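PDB 3AGD: salt-tolerant glutaminase from Micrococcus luteus, which probably hydrolyses L-glutamine to L-glutamate and ammonium, as a salt-tolerant member of the glutaminase family. Local coordinates for residues Tyr8-Pro21 against Ala289-Phe302. Sequence-based numbering, arbitrary orientation.
Sequences YLASLVTELGAVNP and ARGVLACRRLSEDF
Arg-297 lies among Tyr-8, Leu-12, Glu-15 and Leu-16 as a knob in a hole, its guanidinium bridging Glu-15 and Asp-301 in one salt-bridge network. Its NH2 meets Glu-15 OE1 at 3.1 Å and its NH1 meets Glu-15 OE2 at 3.0 Å, an end-on, two-nitrogen salt bridge; the carboxylate is tilted from the guanidinium plane. Leu-12 CD1 lies over the centre of one guanidinium face, 3.8 Å from Arg-297 CZ. Bends at chi2 and chi3 turn the arginine chain so that Arg-297 NE makes a salt bridge to Asp-301 OD2, one turn on in the same helix, at 3.0 Å. That oxygen also accepts the Tyr-8 hydroxyl through its anti lone pair (Tyr-8 OH to Asp-301 OD2 2.5 Å), so two donors converge on it, and the tyrosine ring stands nearly perpendicular (83°) to the carboxylate. Phe-302 CZ covers one face of the Tyr-8 ring near its rim, the planes oblique at 47°. At the other end, the Asn-20 amide stacks on the Arg-290 guanidinium, planes 14° apart, with Asn-20 OD1 3.1 Å from Arg-290 CZ; Asn-20 ND2 bonds to Pro-36 O, while Arg-290 NE and NH2 both donate weakly to Val-19 O. Between these ends Leu-16 CD2 packs on Leu-293 CD2 at 3.8 Å. Helices 4-16 and 289-301 run in broadly opposing directions over the five-stranded antiparallel sheet: Leu-9 and Leu-298 both touch Ile-41 of strand 40-44, and Phe-302 also meets Phe-337 of the second subunit.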
loop_
_atom_site.group_PDB
_atom_site.type_symbol
_atom_site.label_atom_id
_atom_site.label_comp_id
_atom_site.label_asym_id
_atom_site.label_seq_id
_atom_site.Cartn_x
_atom_site.Cartn_y
_atom_site.Cartn_z
ATOM N N TYR A 8 -17.216 12.662 -13.725
ATOM C CA TYR A 8 -15.834 12.476 -14.134
ATOM C C TYR A 8 -15.749 11.213 -14.990
ATOM O O TYR A 8 -15.148 11.209 -16.064
ATOM C CB TYR A 8 -14.928 12.300 -12.915
ATOM C CG TYR A 8 -13.591 11.700 -13.280
ATOM C CD1 TYR A 8 -12.570 12.489 -13.806
ATOM C CD2 TYR A 8 -13.378 10.325 -13.183
ATOM C CE1 TYR A 8 -11.372 11.923 -14.231
ATOM C CE2 TYR A 8 -12.185 9.749 -13.607
ATOM C CZ TYR A 8 -11.190 10.552 -14.133
ATOM O OH TYR A 8 -10.026 9.981 -14.588
ATOM N N LEU A 9 -16.347 10.135 -14.493
ATOM C CA LEU A 9 -16.339 8.864 -15.204
ATOM C C LEU A 9 -17.022 8.993 -16.560
ATOM O O LEU A 9 -16.515 8.495 -17.567
ATOM C CB LEU A 9 -17.029 7.780 -14.368
ATOM C CG LEU A 9 -16.328 7.403 -13.053
ATOM C CD1 LEU A 9 -17.123 6.326 -12.340
ATOM C CD2 LEU A 9 -14.912 6.919 -13.335
ATOM N N ALA A 10 -18.169 9.668 -16.581
ATOM C CA ALA A 10 -18.916 9.868 -17.817
ATOM C C ALA A 10 -18.039 10.573 -18.844
ATOM O O ALA A 10 -18.053 10.225 -20.024
ATOM C CB ALA A 10 -20.178 10.686 -17.545
ATOM N N SER A 11 -17.273 11.563 -18.389
ATOM C CA SER A 11 -16.378 12.308 -19.272
ATOM C C SER A 11 -15.235 11.416 -19.735
ATOM O O SER A 11 -14.827 11.459 -20.895
ATOM C CB SER A 11 -15.796 13.525 -18.547
ATOM O OG SER A 11 -16.824 14.374 -18.079
ATOM N N LEU A 12 -14.713 10.610 -18.818
ATOM C CA LEU A 12 -13.621 9.707 -19.146
ATOM C C LEU A 12 -14.073 8.723 -20.219
ATOM O O LEU A 12 -13.348 8.455 -21.174
ATOM C CB LEU A 12 -13.170 8.948 -17.900
ATOM C CG LEU A 12 -11.887 8.140 -18.099
ATOM C CD1 LEU A 12 -10.758 9.090 -18.489
ATOM C CD2 LEU A 12 -11.545 7.387 -16.828
ATOM N N VAL A 13 -15.279 8.188 -20.060
ATOM C CA VAL A 13 -15.824 7.244 -21.029
ATOM C C VAL A 13 -15.972 7.919 -22.390
ATOM O O VAL A 13 -15.590 7.357 -23.416
ATOM C CB VAL A 13 -17.198 6.715 -20.573
ATOM C CG1 VAL A 13 -17.831 5.874 -21.674
ATOM C CG2 VAL A 13 -17.031 5.887 -19.309
ATOM N N THR A 14 -16.521 9.132 -22.393
ATOM C CA THR A 14 -16.708 9.881 -23.634
ATOM C C THR A 14 -15.376 10.155 -24.320
ATOM O O THR A 14 -15.251 10.005 -25.535
ATOM C CB THR A 14 -17.406 11.234 -23.380
ATOM O OG1 THR A 14 -18.740 11.003 -22.918
ATOM C CG2 THR A 14 -17.453 12.063 -24.663
ATOM N N GLU A 15 -14.384 10.561 -23.535
ATOM C CA GLU A 15 -13.068 10.861 -24.078
ATOM C C GLU A 15 -12.373 9.621 -24.635
ATOM O O GLU A 15 -12.139 9.518 -25.842
ATOM C CB GLU A 15 -12.176 11.493 -23.011
ATOM C CG GLU A 15 -10.910 12.095 -23.594
ATOM C CD GLU A 15 -9.920 12.544 -22.540
ATOM O OE1 GLU A 15 -10.349 13.064 -21.487
ATOM O OE2 GLU A 15 -8.705 12.390 -22.775
ATOM N N LEU A 16 -12.041 8.682 -23.756
ATOM C CA LEU A 16 -11.363 7.463 -24.178
ATOM C C LEU A 16 -12.176 6.712 -25.218
ATOM O O LEU A 16 -11.621 5.995 -26.052
ATOM C CB LEU A 16 -11.090 6.555 -22.976
ATOM C CG LEU A 16 -10.181 7.144 -21.893
ATOM C CD1 LEU A 16 -9.823 6.059 -20.877
ATOM C CD2 LEU A 16 -8.919 7.719 -22.527
ATOM N N GLY A 17 -13.493 6.886 -25.169
ATOM C CA GLY A 17 -14.365 6.214 -26.114
ATOM C C GLY A 17 -14.333 6.784 -27.524
ATOM O O GLY A 17 -15.041 6.298 -28.406
ATOM N N ALA A 18 -13.514 7.808 -27.742
ATOM C CA ALA A 18 -13.403 8.429 -29.059
ATOM C C ALA A 18 -12.682 7.509 -30.040
ATOM O O ALA A 18 -12.742 7.706 -31.254
ATOM C CB ALA A 18 -12.668 9.757 -28.952
ATOM N N VAL A 19 -11.989 6.512 -29.504
ATOM C CA VAL A 19 -11.268 5.542 -30.320
ATOM C C VAL A 19 -11.516 4.155 -29.748
ATOM O O VAL A 19 -11.917 4.021 -28.589
ATOM C CB VAL A 19 -9.761 5.826 -30.323
ATOM C CG1 VAL A 19 -9.493 7.162 -31.000
ATOM C CG2 VAL A 19 -9.229 5.831 -28.894
ATOM N N ASN A 20 -11.276 3.122 -30.550
ATOM C CA ASN A 20 -11.509 1.757 -30.091
ATOM C C ASN A 20 -10.479 0.796 -30.691
ATOM O O ASN A 20 -10.818 -0.085 -31.483
ATOM C CB ASN A 20 -12.931 1.340 -30.472
ATOM C CG ASN A 20 -13.456 0.215 -29.615
ATOM O OD1 ASN A 20 -12.811 -0.196 -28.653
ATOM N ND2 ASN A 20 -14.641 -0.287 -29.951
ATOM N N PRO A 21 -9.202 0.948 -30.297
ATOM C CA PRO A 21 -8.076 0.132 -30.763
ATOM C C PRO A 21 -8.086 -1.324 -30.308
ATOM O O PRO A 21 -8.721 -1.674 -29.311
ATOM C CB PRO A 21 -6.868 0.883 -30.221
ATOM C CG PRO A 21 -7.376 1.370 -28.897
ATOM C CD PRO A 21 -8.758 1.899 -29.261
ATOM N N ALA A 289 -7.899 -3.012 -23.893
ATOM C CA ALA A 289 -7.188 -1.794 -24.266
ATOM C C ALA A 289 -7.670 -0.549 -23.522
ATOM O O ALA A 289 -6.877 0.127 -22.866
ATOM C CB ALA A 289 -7.283 -1.574 -25.767
ATOM N N ARG A 290 -8.959 -0.236 -23.623
ATOM C CA ARG A 290 -9.497 0.944 -22.940
ATOM C C ARG A 290 -9.642 0.692 -21.448
ATOM O O ARG A 290 -9.603 1.628 -20.654
ATOM C CB ARG A 290 -10.873 1.312 -23.475
ATOM C CG ARG A 290 -10.950 1.747 -24.911
ATOM C CD ARG A 290 -12.313 1.311 -25.396
ATOM N NE ARG A 290 -12.928 2.217 -26.344
ATOM C CZ ARG A 290 -14.128 2.010 -26.872
ATOM N NH1 ARG A 290 -14.823 0.926 -26.537
ATOM N NH2 ARG A 290 -14.633 2.884 -27.725
ATOM N N GLY A 291 -9.854 -0.568 -21.080
ATOM C CA GLY A 291 -10.002 -0.915 -19.678
ATOM C C GLY A 291 -8.725 -0.612 -18.924
ATOM O O GLY A 291 -8.749 -0.082 -17.814
ATOM N N VAL A 292 -7.598 -0.961 -19.533
ATOM C CA VAL A 292 -6.300 -0.714 -18.928
ATOM C C VAL A 292 -6.020 0.790 -18.947
ATOM O O VAL A 292 -5.579 1.368 -17.954
ATOM C CB VAL A 292 -5.188 -1.476 -19.697
ATOM C CG1 VAL A 292 -3.833 -0.848 -19.439
ATOM C CG2 VAL A 292 -5.173 -2.936 -19.260
ATOM N N LEU A 293 -6.298 1.423 -20.081
ATOM C CA LEU A 293 -6.069 2.854 -20.222
ATOM C C LEU A 293 -6.880 3.642 -19.196
ATOM O O LEU A 293 -6.420 4.662 -18.683
ATOM C CB LEU A 293 -6.428 3.304 -21.638
ATOM C CG LEU A 293 -6.145 4.768 -21.976
ATOM C CD1 LEU A 293 -4.685 5.105 -21.686
ATOM C CD2 LEU A 293 -6.473 5.014 -23.444
ATOM N N ALA A 294 -8.084 3.163 -18.898
ATOM C CA ALA A 294 -8.941 3.820 -17.918
ATOM C C ALA A 294 -8.317 3.726 -16.524
ATOM O O ALA A 294 -8.412 4.663 -15.733
ATOM C CB ALA A 294 -10.334 3.181 -17.921
ATOM N N CYS A 295 -7.678 2.598 -16.220
ATOM C CA CYS A 295 -7.038 2.433 -14.917
ATOM C C CYS A 295 -5.844 3.385 -14.777
ATOM O O CYS A 295 -5.600 3.929 -13.695
ATOM C CB CYS A 295 -6.590 0.981 -14.717
ATOM S SG CYS A 295 -7.962 -0.182 -14.439
ATOM N N ARG A 296 -5.107 3.591 -15.868
ATOM C CA ARG A 296 -3.963 4.502 -15.849
ATOM C C ARG A 296 -4.461 5.924 -15.591
ATOM O O ARG A 296 -3.849 6.673 -14.832
ATOM C CB ARG A 296 -3.206 4.454 -17.183
ATOM C CG ARG A 296 -2.499 3.126 -17.466
ATOM C CD ARG A 296 -1.742 3.191 -18.786
ATOM N NE ARG A 296 -1.205 1.898 -19.211
ATOM C CZ ARG A 296 -0.133 1.306 -18.686
ATOM N NH1 ARG A 296 0.543 1.878 -17.698
ATOM N NH2 ARG A 296 0.270 0.138 -19.167
ATOM N N ARG A 297 -5.579 6.288 -16.217
ATOM C CA ARG A 297 -6.149 7.619 -16.032
ATOM C C ARG A 297 -6.722 7.803 -14.625
ATOM O O ARG A 297 -6.608 8.880 -14.045
ATOM C CB ARG A 297 -7.237 7.887 -17.081
ATOM C CG ARG A 297 -6.701 8.305 -18.447
ATOM C CD ARG A 297 -6.070 9.701 -18.393
ATOM N NE ARG A 297 -7.059 10.770 -18.222
ATOM C CZ ARG A 297 -7.774 11.298 -19.213
ATOM N NH1 ARG A 297 -7.617 10.864 -20.457
ATOM N NH2 ARG A 297 -8.654 12.261 -18.962
ATOM N N LEU A 298 -7.341 6.761 -14.073
ATOM C CA LEU A 298 -7.896 6.861 -12.726
ATOM C C LEU A 298 -6.765 7.115 -11.736
ATOM O O LEU A 298 -6.889 7.936 -10.829
ATOM C CB LEU A 298 -8.631 5.574 -12.346
ATOM C CG LEU A 298 -9.987 5.313 -13.002
ATOM C CD1 LEU A 298 -10.508 3.951 -12.571
ATOM C CD2 LEU A 298 -10.965 6.402 -12.603
ATOM N N SER A 299 -5.659 6.403 -11.923
ATOM C CA SER A 299 -4.494 6.549 -11.060
ATOM C C SER A 299 -3.900 7.956 -11.160
ATOM O O SER A 299 -3.592 8.584 -10.141
ATOM C CB SER A 299 -3.428 5.513 -11.431
ATOM O OG SER A 299 -2.179 5.833 -10.837
ATOM N N GLU A 300 -3.746 8.453 -12.385
ATOM C CA GLU A 300 -3.177 9.780 -12.586
ATOM C C GLU A 300 -4.096 10.949 -12.231
ATOM O O GLU A 300 -3.669 11.887 -11.558
ATOM C CB GLU A 300 -2.703 9.954 -14.030
ATOM C CG GLU A 300 -2.137 11.343 -14.292
ATOM C CD GLU A 300 -1.568 11.498 -15.686
ATOM O OE1 GLU A 300 -2.294 11.211 -16.664
ATOM O OE2 GLU A 300 -0.393 11.916 -15.801
ATOM N N ASP A 301 -5.345 10.900 -12.685
ATOM C CA ASP A 301 -6.288 11.982 -12.420
ATOM C C ASP A 301 -6.656 12.139 -10.952
ATOM O O ASP A 301 -6.824 13.253 -10.464
ATOM C CB ASP A 301 -7.568 11.785 -13.235
ATOM C CG ASP A 301 -7.329 11.896 -14.721
ATOM O OD1 ASP A 301 -6.330 12.541 -15.101
ATOM O OD2 ASP A 301 -8.142 11.357 -15.505
ATOM N N PHE A 302 -6.791 11.022 -10.252
ATOM C CA PHE A 302 -7.152 11.053 -8.844
ATOM C C PHE A 302 -5.935 10.857 -7.946
ATOM O O PHE A 302 -6.057 10.832 -6.720
ATOM C CB PHE A 302 -8.194 9.965 -8.564
ATOM C CG PHE A 302 -9.553 10.259 -9.144
ATOM C CD1 PHE A 302 -10.356 9.227 -9.625
ATOM C CD2 PHE A 302 -10.051 11.560 -9.167
ATOM C CE1 PHE A 302 -11.640 9.485 -10.119
ATOM C CE2 PHE A 302 -11.337 11.830 -9.659
ATOM C CZ PHE A 302 -12.129 10.791 -10.134
#